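Serine protease inhibitor 2 (Anopheles gambiae, PDB 3PZF) inhibits the serine proteases CLIPB9, CLIPB10 and CLIPB4, preventing phenoloxidase activation and so negatively regulating melanization in mosquito hemolymph. Local coordinates at residues 46-51 with 333-338; 214-219 with 339-344; 57-62 with 68-73; 259-264 with 373-378. All blocks are in the same frame, centred on the assembly; numbering follows the deposited sequence.

Contact 1 of 4, residues 46-51 with 333-338; sequences FSVKIL and IFQKAG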
loop_
_atom_site.group_PDB
_atom_site.type_symbol
_atom_site.label_atom_id
_atom_site.label_comp_id
_atom_site.label_asym_id
_atom_site.label_seq_id
_atom_site.Cartn_x
_atom_site.Cartn_y
_atom_site.Cartn_z
ATOM N N PHE A 46 -0.019 -4.886 -0.920
ATOM C CA PHE A 46 0.926 -6.011 -0.832
ATOM C C PHE A 46 1.333 -6.233 0.649
ATOM O O PHE A 46 1.417 -7.372 1.121
ATOM C CB PHE A 46 2.163 -5.732 -1.672
ATOM C CG PHE A 46 3.269 -6.717 -1.438
ATOM C CD1 PHE A 46 3.129 -8.019 -1.872
ATOM C CD2 PHE A 46 4.438 -6.345 -0.779
ATOM C CE1 PHE A 46 4.140 -8.958 -1.647
ATOM C CE2 PHE A 46 5.470 -7.286 -0.573
ATOM C CZ PHE A 46 5.298 -8.586 -0.999
ATOM N N SER A 47 1.573 -5.149 1.395
ATOM C CA SER A 47 1.992 -5.303 2.798
ATOM C C SER A 47 0.895 -5.935 3.617
ATOM O O SER A 47 1.169 -6.669 4.549
ATOM C CB SER A 47 2.379 -3.937 3.397
ATOM O OG SER A 47 3.581 -3.478 2.784
ATOM N N VAL A 48 -0.355 -5.657 3.284
ATOM C CA VAL A 48 -1.454 -6.302 3.994
ATOM C C VAL A 48 -1.365 -7.809 3.795
ATOM O O VAL A 48 -1.597 -8.574 4.734
ATOM C CB VAL A 48 -2.838 -5.787 3.561
ATOM C CG1 VAL A 48 -3.958 -6.543 4.295
ATOM C CG2 VAL A 48 -2.963 -4.296 3.859
ATOM N N LYS A 49 -1.018 -8.246 2.590
ATOM C CA LYS A 49 -0.925 -9.688 2.366
ATOM C C LYS A 49 0.219 -10.294 3.175
ATOM O O LYS A 49 0.101 -11.413 3.677
ATOM C CB LYS A 49 -0.790 -9.997 0.875
ATOM C CG LYS A 49 -1.982 -9.446 0.091
ATOM C CD LYS A 49 -2.068 -10.107 -1.319
ATOM C CE LYS A 49 -0.951 -9.672 -2.252
ATOM N NZ LYS A 49 -1.234 -10.156 -3.685
ATOM N N ILE A 50 1.317 -9.561 3.312
ATOM C CA ILE A 50 2.404 -10.006 4.197
ATOM C C ILE A 50 1.893 -10.214 5.651
ATOM O O ILE A 50 2.252 -11.213 6.305
ATOM C CB ILE A 50 3.583 -8.987 4.223
ATOM C CG1 ILE A 50 4.271 -8.891 2.851
ATOM C CG2 ILE A 50 4.623 -9.403 5.269
ATOM C CD1 ILE A 50 4.777 -10.200 2.331
ATOM N N LEU A 51 1.102 -9.275 6.154
ATOM C CA LEU A 51 0.566 -9.365 7.527
ATOM C C LEU A 51 -0.296 -10.602 7.680
ATOM O O LEU A 51 -0.213 -11.340 8.669
ATOM C CB LEU A 51 -0.309 -8.137 7.863
ATOM C CG LEU A 51 0.411 -6.807 7.748
ATOM C CD1 LEU A 51 -0.478 -5.633 8.234
ATOM C CD2 LEU A 51 1.687 -6.907 8.568
ATOM N N ILE A 333 -4.636 -4.706 14.329
ATOM C CA ILE A 333 -3.681 -4.582 13.238
ATOM C C ILE A 333 -3.707 -3.137 12.773
ATOM O O ILE A 333 -4.772 -2.590 12.468
ATOM C CB ILE A 333 -4.045 -5.499 12.036
ATOM C CG1 ILE A 333 -4.081 -6.962 12.502
ATOM C CG2 ILE A 333 -3.042 -5.322 10.903
ATOM C CD1 ILE A 333 -4.485 -7.944 11.413
ATOM N N PHE A 334 -2.540 -2.510 12.718
ATOM C CA PHE A 334 -2.463 -1.116 12.269
ATOM C C PHE A 334 -1.550 -1.023 11.053
ATOM O O PHE A 334 -0.503 -1.678 11.002
ATOM C CB PHE A 334 -1.896 -0.217 13.374
ATOM C CG PHE A 334 -2.776 -0.096 14.602
ATOM C CD1 PHE A 334 -3.884 0.743 14.601
ATOM C CD2 PHE A 334 -2.460 -0.776 15.766
ATOM C CE1 PHE A 334 -4.680 0.866 15.731
ATOM C CE2 PHE A 334 -3.255 -0.667 16.900
ATOM C CZ PHE A 334 -4.360 0.166 16.882
ATOM N N GLN A 335 -1.927 -0.205 10.069
ATOM C CA GLN A 335 -1.020 0.075 8.973
ATOM C C GLN A 335 -0.988 1.577 8.741
ATOM O O GLN A 335 -2.026 2.244 8.824
ATOM C CB GLN A 335 -1.485 -0.602 7.667
ATOM C CG GLN A 335 -0.586 -0.243 6.502
ATOM C CD GLN A 335 -0.883 -1.020 5.210
ATOM O OE1 GLN A 335 -0.157 -1.953 4.835
ATOM N NE2 GLN A 335 -1.909 -0.592 4.498
ATOM N N LYS A 336 0.187 2.126 8.477
ATOM C CA LYS A 336 0.249 3.547 8.098
ATOM C C LYS A 336 1.219 3.713 6.938
ATOM O O LYS A 336 2.214 2.997 6.831
ATOM C CB LYS A 336 0.694 4.418 9.268
ATOM C CG LYS A 336 0.639 5.943 8.969
ATOM C CD LYS A 336 0.723 6.751 10.328
ATOM C CE LYS A 336 0.385 8.237 10.123
ATOM N NZ LYS A 336 0.292 9.022 11.441
ATOM N N ALA A 337 0.902 4.660 6.056
ATOM C CA ALA A 337 1.714 4.935 4.866
ATOM C C ALA A 337 1.694 6.427 4.589
ATOM O O ALA A 337 0.653 7.049 4.742
ATOM C CB ALA A 337 1.143 4.203 3.662
ATOM N N GLY A 338 2.823 6.988 4.168
ATOM C CA GLY A 338 2.829 8.375 3.693
ATOM C C GLY A 338 3.164 8.392 2.211
ATOM O O GLY A 338 3.823 7.498 1.709
#

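Contact 2 of 4, residues 214-219 with 339-344; sequences QYMEQN and ITINEL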
loop_
_atom_site.group_PDB
_atom_site.type_symbol
_atom_site.label_atom_id
_atom_site.label_comp_id
_atom_site.label_asym_id
_atom_site.label_seq_id
_atom_site.Cartn_x
_atom_site.Cartn_y
_atom_site.Cartn_z
ATOM N N GLN A 214 -1.957 23.005 -6.075
ATOM C CA GLN A 214 -0.741 23.433 -6.770
ATOM C C GLN A 214 -0.403 22.381 -7.794
ATOM O O GLN A 214 -0.287 21.222 -7.446
ATOM C CB GLN A 214 0.432 23.513 -5.804
ATOM C CG GLN A 214 0.254 24.563 -4.721
ATOM C CD GLN A 214 1.571 24.867 -4.051
ATOM O OE1 GLN A 214 2.434 25.530 -4.630
ATOM N NE2 GLN A 214 1.757 24.343 -2.857
ATOM N N TYR A 215 -0.197 22.780 -9.044
ATOM C CA TYR A 215 -0.068 21.788 -10.114
ATOM C C TYR A 215 1.325 21.779 -10.741
ATOM O O TYR A 215 2.086 22.736 -10.620
ATOM C CB TYR A 215 -1.103 22.073 -11.194
ATOM C CG TYR A 215 -2.538 21.707 -10.824
ATOM C CD1 TYR A 215 -3.083 20.472 -11.199
ATOM C CD2 TYR A 215 -3.354 22.625 -10.121
ATOM C CE1 TYR A 215 -4.400 20.139 -10.900
ATOM C CE2 TYR A 215 -4.669 22.316 -9.816
ATOM C CZ TYR A 215 -5.194 21.085 -10.217
ATOM O OH TYR A 215 -6.497 20.776 -9.899
ATOM N N MET A 216 1.651 20.677 -11.403
ATOM C CA MET A 216 2.875 20.576 -12.191
ATOM C C MET A 216 2.469 20.027 -13.550
ATOM O O MET A 216 1.499 19.290 -13.635
ATOM C CB MET A 216 3.880 19.640 -11.523
ATOM C CG MET A 216 3.295 18.340 -11.092
ATOM S SD MET A 216 4.514 17.496 -10.034
ATOM C CE MET A 216 3.686 15.951 -9.824
ATOM N N GLU A 217 3.170 20.445 -14.602
ATOM C CA GLU A 217 2.776 20.156 -15.993
ATOM C C GLU A 217 4.005 19.832 -16.799
ATOM O O GLU A 217 5.031 20.501 -16.644
ATOM C CB GLU A 217 2.116 21.400 -16.617
ATOM C CG GLU A 217 0.929 21.903 -15.833
ATOM C CD GLU A 217 0.394 23.226 -16.369
ATOM O OE1 GLU A 217 0.233 23.367 -17.608
ATOM O OE2 GLU A 217 0.156 24.126 -15.542
ATOM N N GLN A 218 3.926 18.798 -17.642
ATOM C CA GLN A 218 4.962 18.605 -18.654
ATOM C C GLN A 218 4.420 17.954 -19.908
ATOM O O GLN A 218 3.329 17.394 -19.890
ATOM C CB GLN A 218 6.082 17.706 -18.111
ATOM C CG GLN A 218 5.691 16.244 -17.958
ATOM C CD GLN A 218 6.907 15.438 -17.546
ATOM O OE1 GLN A 218 7.816 15.282 -18.333
ATOM N NE2 GLN A 218 6.971 15.029 -16.288
ATOM N N ASN A 219 5.213 18.018 -20.981
ATOM C CA ASN A 219 5.006 17.210 -22.180
ATOM C C ASN A 219 6.002 16.068 -22.161
ATOM O O ASN A 219 7.197 16.293 -21.963
ATOM C CB ASN A 219 5.307 18.029 -23.427
ATOM C CG ASN A 219 4.351 19.161 -23.608
ATOM O OD1 ASN A 219 3.150 18.928 -23.751
ATOM N ND2 ASN A 219 4.866 20.403 -23.613
ATOM N N ILE A 339 2.726 9.408 1.491
ATOM C CA ILE A 339 3.049 9.494 0.057
ATOM C C ILE A 339 3.160 10.973 -0.261
ATOM O O ILE A 339 2.424 11.785 0.286
ATOM C CB ILE A 339 1.973 8.848 -0.816
ATOM C CG1 ILE A 339 2.405 8.778 -2.306
ATOM C CG2 ILE A 339 0.625 9.567 -0.630
ATOM C CD1 ILE A 339 3.620 7.829 -2.596
ATOM N N THR A 340 4.112 11.295 -1.129
ATOM C CA THR A 340 4.317 12.651 -1.636
ATOM C C THR A 340 4.569 12.539 -3.121
ATOM O O THR A 340 5.248 11.611 -3.564
ATOM C CB THR A 340 5.556 13.260 -0.998
ATOM O OG1 THR A 340 5.403 13.263 0.434
ATOM C CG2 THR A 340 5.782 14.712 -1.516
ATOM N N ILE A 341 3.992 13.426 -3.924
ATOM C CA ILE A 341 4.534 13.616 -5.266
ATOM C C ILE A 341 4.787 15.111 -5.480
ATOM O O ILE A 341 3.980 15.971 -5.081
ATOM C CB ILE A 341 3.654 13.032 -6.451
ATOM C CG1 ILE A 341 2.334 13.804 -6.617
ATOM C CG2 ILE A 341 3.428 11.497 -6.265
ATOM C CD1 ILE A 341 1.512 13.386 -7.849
ATOM N N ASN A 342 5.931 15.404 -6.090
ATOM C CA ASN A 342 6.211 16.734 -6.610
ATOM C C ASN A 342 6.910 16.663 -7.980
ATOM O O ASN A 342 6.881 15.623 -8.639
ATOM C CB ASN A 342 7.022 17.551 -5.592
ATOM C CG ASN A 342 8.423 17.024 -5.388
ATOM O OD1 ASN A 342 8.857 16.101 -6.053
ATOM N ND2 ASN A 342 9.160 17.657 -4.476
ATOM N N GLU A 343 7.534 17.753 -8.420
ATOM C CA GLU A 343 8.138 17.778 -9.757
ATOM C C GLU A 343 9.256 16.764 -9.939
ATOM O O GLU A 343 9.544 16.349 -11.046
ATOM C CB GLU A 343 8.728 19.155 -10.030
ATOM C CG GLU A 343 7.665 20.247 -10.172
ATOM C CD GLU A 343 7.257 20.869 -8.845
ATOM O OE1 GLU A 343 7.686 20.414 -7.750
ATOM O OE2 GLU A 343 6.489 21.835 -8.905
ATOM N N LEU A 344 9.929 16.415 -8.855
ATOM C CA LEU A 344 11.112 15.585 -8.970
ATOM C C LEU A 344 10.820 14.129 -8.676
ATOM O O LEU A 344 11.603 13.259 -9.072
ATOM C CB LEU A 344 12.205 16.067 -8.023
ATOM C CG LEU A 344 12.604 17.528 -8.235
ATOM C CD1 LEU A 344 13.787 17.862 -7.342
ATOM C CD2 LEU A 344 12.931 17.783 -9.712
HETATM O O HOH W 1 5.454 23.130 -10.922
#

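Contact 3 of 4, residues 57-62 with 68-73; sequences EASDTS and SNTKRE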
loop_
_atom_site.group_PDB
_atom_site.type_symbol
_atom_site.label_atom_id
_atom_site.label_comp_id
_atom_site.label_asym_id
_atom_site.label_seq_id
_atom_site.Cartn_x
_atom_site.Cartn_y
_atom_site.Cartn_z
ATOM N N GLU A 57 1.168 -18.111 9.150
ATOM C CA GLU A 57 2.324 -18.852 9.652
ATOM C C GLU A 57 2.215 -19.116 11.162
ATOM O O GLU A 57 2.682 -20.160 11.651
ATOM C CB GLU A 57 3.605 -18.048 9.366
ATOM C CG GLU A 57 4.022 -18.048 7.871
ATOM C CD GLU A 57 5.006 -19.160 7.517
ATOM O OE1 GLU A 57 5.148 -20.164 8.300
ATOM O OE2 GLU A 57 5.647 -19.031 6.443
ATOM N N ALA A 58 1.580 -18.196 11.876
ATOM C CA ALA A 58 1.466 -18.318 13.346
ATOM C C ALA A 58 0.357 -19.266 13.747
ATOM O O ALA A 58 0.310 -19.734 14.880
ATOM C CB ALA A 58 1.185 -16.963 13.962
ATOM N N SER A 59 -0.557 -19.531 12.824
ATOM C CA SER A 59 -1.702 -20.373 13.122
ATOM C C SER A 59 -1.433 -21.857 12.953
ATOM O O SER A 59 -0.738 -22.294 12.026
ATOM C CB SER A 59 -2.880 -20.004 12.229
ATOM O OG SER A 59 -3.835 -21.053 12.266
ATOM N N ASP A 60 -2.020 -22.633 13.851
ATOM C CA ASP A 60 -1.896 -24.083 13.837
ATOM C C ASP A 60 -2.385 -24.641 12.508
ATOM O O ASP A 60 -1.808 -25.577 11.943
ATOM C CB ASP A 60 -2.748 -24.669 14.957
ATOM C CG ASP A 60 -2.284 -26.035 15.375
ATOM O OD1 ASP A 60 -1.081 -26.327 15.185
ATOM O OD2 ASP A 60 -3.120 -26.810 15.889
ATOM N N THR A 61 -3.469 -24.041 12.037
ATOM C CA THR A 61 -4.147 -24.434 10.817
ATOM C C THR A 61 -3.213 -24.652 9.629
ATOM O O THR A 61 -3.460 -25.517 8.790
ATOM C CB THR A 61 -5.157 -23.344 10.420
ATOM O OG1 THR A 61 -6.199 -23.924 9.632
ATOM C CG2 THR A 61 -4.471 -22.216 9.633
ATOM N N SER A 62 -2.140 -23.871 9.568
ATOM C CA SER A 62 -1.363 -23.719 8.336
ATOM C C SER A 62 -0.642 -24.997 7.862
ATOM O O SER A 62 -0.032 -25.000 6.800
ATOM C CB SER A 62 -0.355 -22.575 8.507
ATOM O OG SER A 62 0.444 -22.845 9.656
ATOM N N SER A 68 -9.204 -25.538 8.832
ATOM C CA SER A 68 -9.905 -24.622 9.739
ATOM C C SER A 68 -10.377 -23.400 8.962
ATOM O O SER A 68 -9.949 -23.183 7.837
ATOM C CB SER A 68 -9.003 -24.186 10.902
ATOM O OG SER A 68 -8.157 -23.106 10.537
ATOM N N ASN A 69 -11.255 -22.598 9.555
ATOM C CA ASN A 69 -11.755 -21.415 8.866
ATOM C C ASN A 69 -10.682 -20.348 8.708
ATOM O O ASN A 69 -10.762 -19.524 7.806
ATOM C CB ASN A 69 -12.974 -20.835 9.581
ATOM C CG ASN A 69 -14.263 -21.095 8.831
ATOM O OD1 ASN A 69 -14.265 -21.712 7.765
ATOM N ND2 ASN A 69 -15.372 -20.631 9.390
ATOM N N THR A 70 -9.678 -20.357 9.583
ATOM C CA THR A 70 -8.541 -19.447 9.432
ATOM C C THR A 70 -7.727 -19.820 8.189
ATOM O O THR A 70 -7.539 -19.002 7.294
ATOM C CB THR A 70 -7.605 -19.513 10.632
ATOM O OG1 THR A 70 -8.238 -18.915 11.769
ATOM C CG2 THR A 70 -6.291 -18.781 10.321
ATOM N N LYS A 71 -7.235 -21.059 8.142
ATOM C CA LYS A 71 -6.508 -21.522 6.963
ATOM C C LYS A 71 -7.320 -21.227 5.713
ATOM O O LYS A 71 -6.794 -20.724 4.728
ATOM C CB LYS A 71 -6.199 -23.023 7.038
ATOM C CG LYS A 71 -5.533 -23.564 5.764
ATOM C CD LYS A 71 -5.035 -24.995 5.928
ATOM C CE LYS A 71 -4.108 -25.380 4.786
ATOM N NZ LYS A 71 -3.635 -26.778 4.921
ATOM N N ARG A 72 -8.611 -21.527 5.777
ATOM C CA ARG A 72 -9.500 -21.383 4.632
ATOM C C ARG A 72 -9.630 -19.945 4.175
ATOM O O ARG A 72 -9.559 -19.670 2.983
ATOM C CB ARG A 72 -10.888 -21.938 4.969
ATOM N N GLU A 73 -9.822 -19.025 5.118
ATOM C CA GLU A 73 -10.096 -17.626 4.783
ATOM C C GLU A 73 -8.846 -16.898 4.300
ATOM O O GLU A 73 -8.931 -16.037 3.438
ATOM C CB GLU A 73 -10.696 -16.875 5.984
ATOM C CG GLU A 73 -12.172 -17.164 6.227
ATOM C CD GLU A 73 -12.687 -16.607 7.546
ATOM O OE1 GLU A 73 -11.943 -15.869 8.232
ATOM O OE2 GLU A 73 -13.844 -16.915 7.897
#

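Contact 4 of 4, residues 259-264 with 373-378; sequences QVLDRI and PFIFFI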
loop_
_atom_site.group_PDB
_atom_site.type_symbol
_atom_site.label_atom_id
_atom_site.label_comp_id
_atom_site.label_asym_id
_atom_site.label_seq_id
_atom_site.Cartn_x
_atom_site.Cartn_y
_atom_site.Cartn_z
ATOM N N GLN A 259 -17.591 5.109 -9.499
ATOM C CA GLN A 259 -18.038 4.368 -10.677
ATOM C C GLN A 259 -16.876 3.627 -11.338
ATOM O O GLN A 259 -17.019 2.478 -11.724
ATOM C CB GLN A 259 -18.735 5.315 -11.685
ATOM C CG GLN A 259 -20.006 5.975 -11.082
ATOM C CD GLN A 259 -20.656 7.023 -11.986
ATOM O OE1 GLN A 259 -19.971 7.798 -12.646
ATOM N NE2 GLN A 259 -21.983 7.047 -12.007
ATOM N N VAL A 260 -15.727 4.286 -11.473
ATOM C CA VAL A 260 -14.565 3.648 -12.068
ATOM C C VAL A 260 -14.112 2.468 -11.172
ATOM O O VAL A 260 -13.801 1.374 -11.652
ATOM C CB VAL A 260 -13.434 4.678 -12.291
ATOM C CG1 VAL A 260 -12.148 3.980 -12.737
ATOM C CG2 VAL A 260 -13.874 5.754 -13.316
ATOM N N LEU A 261 -14.119 2.670 -9.858
ATOM C CA LEU A 261 -13.775 1.580 -8.936
ATOM C C LEU A 261 -14.604 0.304 -9.157
ATOM O O LEU A 261 -14.060 -0.795 -9.224
ATOM C CB LEU A 261 -13.913 2.038 -7.487
ATOM C CG LEU A 261 -12.734 2.879 -6.997
ATOM C CD1 LEU A 261 -13.023 3.376 -5.602
ATOM C CD2 LEU A 261 -11.422 2.080 -7.006
ATOM N N ASP A 262 -15.919 0.451 -9.284
ATOM C CA ASP A 262 -16.800 -0.697 -9.488
ATOM C C ASP A 262 -16.471 -1.474 -10.758
ATOM O O ASP A 262 -16.810 -2.651 -10.883
ATOM C CB ASP A 262 -18.260 -0.239 -9.543
ATOM C CG ASP A 262 -18.764 0.272 -8.203
ATOM O OD1 ASP A 262 -18.258 -0.194 -7.160
ATOM O OD2 ASP A 262 -19.664 1.141 -8.193
ATOM N N ARG A 263 -15.816 -0.807 -11.699
ATOM C CA ARG A 263 -15.463 -1.409 -12.983
ATOM C C ARG A 263 -14.143 -2.137 -12.895
ATOM O O ARG A 263 -13.826 -2.959 -13.752
ATOM C CB ARG A 263 -15.345 -0.333 -14.080
ATOM C CG ARG A 263 -16.678 0.261 -14.541
ATOM C CD ARG A 263 -17.514 -0.780 -15.268
ATOM N NE ARG A 263 -16.840 -1.283 -16.465
ATOM C CZ ARG A 263 -17.197 -2.380 -17.126
ATOM N NH1 ARG A 263 -18.227 -3.107 -16.706
ATOM N NH2 ARG A 263 -16.517 -2.755 -18.206
ATOM N N ILE A 264 -13.357 -1.815 -11.871
ATOM C CA ILE A 264 -12.025 -2.385 -11.739
ATOM C C ILE A 264 -12.035 -3.711 -11.011
ATOM O O ILE A 264 -12.596 -3.827 -9.927
ATOM C CB ILE A 264 -11.093 -1.438 -10.979
ATOM C CG1 ILE A 264 -10.801 -0.198 -11.841
ATOM C CG2 ILE A 264 -9.795 -2.146 -10.618
ATOM C CD1 ILE A 264 -10.025 0.856 -11.080
ATOM N N PRO A 373 -10.920 14.165 -8.817
ATOM C CA PRO A 373 -10.362 13.038 -8.039
ATOM C C PRO A 373 -9.884 11.873 -8.920
ATOM O O PRO A 373 -10.402 11.643 -10.016
ATOM C CB PRO A 373 -11.546 12.592 -7.167
ATOM C CG PRO A 373 -12.284 13.889 -6.883
ATOM C CD PRO A 373 -12.217 14.609 -8.279
ATOM N N PHE A 374 -8.866 11.172 -8.443
ATOM C CA PHE A 374 -8.296 10.074 -9.227
ATOM C C PHE A 374 -7.696 9.045 -8.316
ATOM O O PHE A 374 -7.525 9.290 -7.120
ATOM C CB PHE A 374 -7.232 10.622 -10.194
ATOM C CG PHE A 374 -6.105 11.387 -9.524
ATOM C CD1 PHE A 374 -6.175 12.783 -9.384
ATOM C CD2 PHE A 374 -4.965 10.731 -9.083
ATOM C CE1 PHE A 374 -5.144 13.487 -8.821
ATOM C CE2 PHE A 374 -3.913 11.431 -8.504
ATOM C CZ PHE A 374 -4.016 12.834 -8.356
ATOM N N ILE A 375 -7.403 7.878 -8.904
ATOM C CA ILE A 375 -6.791 6.743 -8.204
ATOM C C ILE A 375 -5.349 6.680 -8.644
ATOM O O ILE A 375 -5.045 7.022 -9.778
ATOM C CB ILE A 375 -7.523 5.458 -8.636
ATOM C CG1 ILE A 375 -8.996 5.569 -8.197
ATOM C CG2 ILE A 375 -6.796 4.159 -8.081
ATOM C CD1 ILE A 375 -9.989 4.706 -9.021
ATOM N N PHE A 376 -4.444 6.273 -7.757
ATOM C CA PHE A 376 -3.075 6.022 -8.162
ATOM C C PHE A 376 -2.568 4.754 -7.477
ATOM O O PHE A 376 -3.145 4.303 -6.469
ATOM C CB PHE A 376 -2.171 7.205 -7.817
ATOM C CG PHE A 376 -2.054 7.472 -6.336
ATOM C CD1 PHE A 376 -2.916 8.379 -5.695
ATOM C CD2 PHE A 376 -1.067 6.842 -5.578
ATOM C CE1 PHE A 376 -2.816 8.607 -4.316
ATOM C CE2 PHE A 376 -0.960 7.080 -4.196
ATOM C CZ PHE A 376 -1.837 7.966 -3.572
ATOM N N PHE A 377 -1.524 4.161 -8.044
ATOM C CA PHE A 377 -0.843 3.042 -7.398
ATOM C C PHE A 377 0.611 2.982 -7.850
ATOM O O PHE A 377 0.966 3.521 -8.901
ATOM C CB PHE A 377 -1.583 1.687 -7.575
ATOM C CG PHE A 377 -1.722 1.203 -8.995
ATOM C CD1 PHE A 377 -2.811 1.569 -9.773
ATOM C CD2 PHE A 377 -0.796 0.300 -9.532
ATOM C CE1 PHE A 377 -2.954 1.070 -11.079
ATOM C CE2 PHE A 377 -0.944 -0.181 -10.851
ATOM C CZ PHE A 377 -2.026 0.211 -11.601
ATOM N N ILE A 378 1.464 2.411 -7.006
ATOM C CA ILE A 378 2.856 2.219 -7.372
ATOM C C ILE A 378 3.075 0.729 -7.465
ATOM O O ILE A 378 2.708 0.002 -6.538
ATOM C CB ILE A 378 3.788 2.809 -6.318
ATOM C CG1 ILE A 378 3.591 4.343 -6.279
ATOM C CG2 ILE A 378 5.264 2.480 -6.679
ATOM C CD1 ILE A 378 4.414 5.001 -5.216
#

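Contact 1 of 4, residues 46-51 with 333-338
The shutter region of the serpin fold, where a buried helix lies behind the large sheet A, places Ser47, Val48 and Leu51 of helix 45-58 against Ile333 and Gln335 of strand 332-341. Over these segments the two axes run nearly antiparallel, at 155°, and approach to 10.4 Å, a spacing that side chains alone bridge; no hydrogen bond crosses. Gln335 reaches across the gap with an extended chain. With CG anti to the backbone N (chi1 177°), its amide group arrives beside the CB of Ser47 and at the CG2 branch of Val48, which lies 4.1 Å from Gln335 CD. The Gln335 and Val48 side chains meet at about a right angle. One helical turn on, Leu51 and Ile333 slide past each other in opposite directions, and Leu51 CD1 touches Ile333 CG2 at 3.7 Å. Ser47 OG instead pairs with Ser44 OG; the CB of Ser47 makes the contact. All five touching residues are buried, with 183 Å² covered between the segments. Strand 177-188 runs alongside strand 332-341 and sends Asn181 against Ser47 and Leu51, while Ile108 and Thr110 of strand 105-115 extend the same sheet surface beneath the helix.

Contact 2 of 4, residues 214-219 with 339-344
Met216 holds CG between its backbone N and carbonyl carbon (chi1 48°) and then runs straight on, which carries its sulfur across to the peptide joining Asn342 and Glu343. Ile341 has the matching placement of CG1 (chi1 68°), whereas in Glu343 the bend at chi2 (87°) brings the CG and carboxylate nearer to strand 211-227. The sulfur sits over the face of the peptide, almost directly above the carbonyl carbon, with Met216 SD 3.3 Å from Asn342 C. Beyond it, Met216 CE reaches Ile341 CD1 at 3.9 Å; nearer the root, Met216 CB packs on Glu343 CG at 4.1 Å. Met216, extended beyond CG, thus touches Ile341, Asn342 and Glu343 and contributes more than half of the 176 Å² buried. The Glu343 carboxylate forms a salt bridge with Lys287 and accepts from a water, 2.6 Å from Glu343 OE2; that water's bond to Tyr215 O, at 3.4 Å, is weak. Asn342 O is held by Trp189 NE1. Asn342 OD1 accepts from Leu344 N at 3.0 Å, an Asx turn, and also from Gly345 N, turning the chain where strand 332-341 ends. This is the breach region of serpin sheet A, where the strand leads into the hinge that begins at Leu344 and is required for binding the peptidase.

Contact 3 of 4, residues 57-62 with 68-73
Ser68 OG, which faces Thr61 across the contact, accepts from two amides of helix 69-73: from Lys71 N at 3.3 Å along a nearly straight line (167° at the hydrogen) and, weakly, from Thr70 N. As N-cap residue, Ser68 holds OG between its backbone N and carbonyl carbon (chi1 83°), within reach of these first-turn amides. The Thr61 hydroxyl comes up to the same oxygen, but the modelled separation of Thr61 OG1 and Ser68 OG, 2.3 Å, is too short to trust. Thr61 is poorly ordered and its OG1 also clashes with Lys71, so the pairing is plausible while its geometry remains doubtful. Better founded is the meeting of Ser59 with Thr70, in which Ser59 OG lies 3.9 Å from the methyl Thr70 CG2. The Lys71 chain, fully extended, passes alongside Thr61, an approach whose closeness is equally doubtful, and its NZ is hydrogen-bonded to Phe63 O and weakly to Ala66 O. On the other segment, Ser59 is the first residue to leave helix 45-58. Ser59 O takes two donors from the short 3-10 turn that follows, Ser62 OG at 2.7 Å and Ser62 N at 3.2 Å, the hydroxyl approaching nearly end-on to the carbonyl. Ser59 OG accepts weakly from Thr61 N. Serine hydroxyls therefore serve backbone groups at one helix exit and one helix entry, and the lysine ammonium binds loop carbonyls, one of them weakly, while the two segments themselves meet mainly through Thr61, Thr70 and Lys71.

Contact 4 of 4, residues 259-264 with 373-378
A single methyl, CD1 of Ile375, is the bump of this contact, and it points into a shallow hollow lined by Val260, Leu261 and Ile264 at the end of helix 257-263. The fit is uneven. Leu261 forms the close wall, its CD2 3.6 Å from Ile375 CD1 and its CG 3.9 Å away, whereas Val260 CG1 and Ile264 CD1 each stand 4.4 Å from that same Ile375 CD1. Val260 on the last turn and Ile264 just past it direct their CB bonds at the strand; Leu261 starts off to the flank, and its CG and CD2 branch come round to the isoleucine, the two side chains crossing obliquely. In Ile375, CG1 anti to the carbonyl carbon (chi1 -62°) and a roughly extended chi2 (156°) together project CD1 outward from strand 374-380. Ile375 supplies 69 of the 116 Å² buried, consistent with one knob filling one hollow. Val260 also packs on Ile249 and Pro251 of the adjoining strand 244-251, so the helix spans two strands. Lys31 NZ binds Ile264 O just past the helix. Nothing polar joins the segments: it is plain helix-on-sheet packing, with a short helix covering a face of the serpin sheet B, whose strand 374-380 lies between strands 244-251 and 386-392.

From the N terminus, helix 45-58 enters contact 1 first, but contact 3 is the first to close: after only five intervening residues, 68-73 returns to 57-62, wholly within the span of contact 1. Strand 211-227 then opens contact 2 and helix 257-263 opens contact 4. Contact 1 closes at 333-338, contact 2 directly after it at 339-344, and contact 4 at 373-378, so these three cross one another. Strand 332-341 thereby joins the helix behind sheet A to the breach, the centres of contacts 1 and 2 lying about 26 Å apart. Contacts 2 and 4 touch, Ile339 CD1 meeting Ile378 CD1 at 3.9 Å, which brings sheets A and B together.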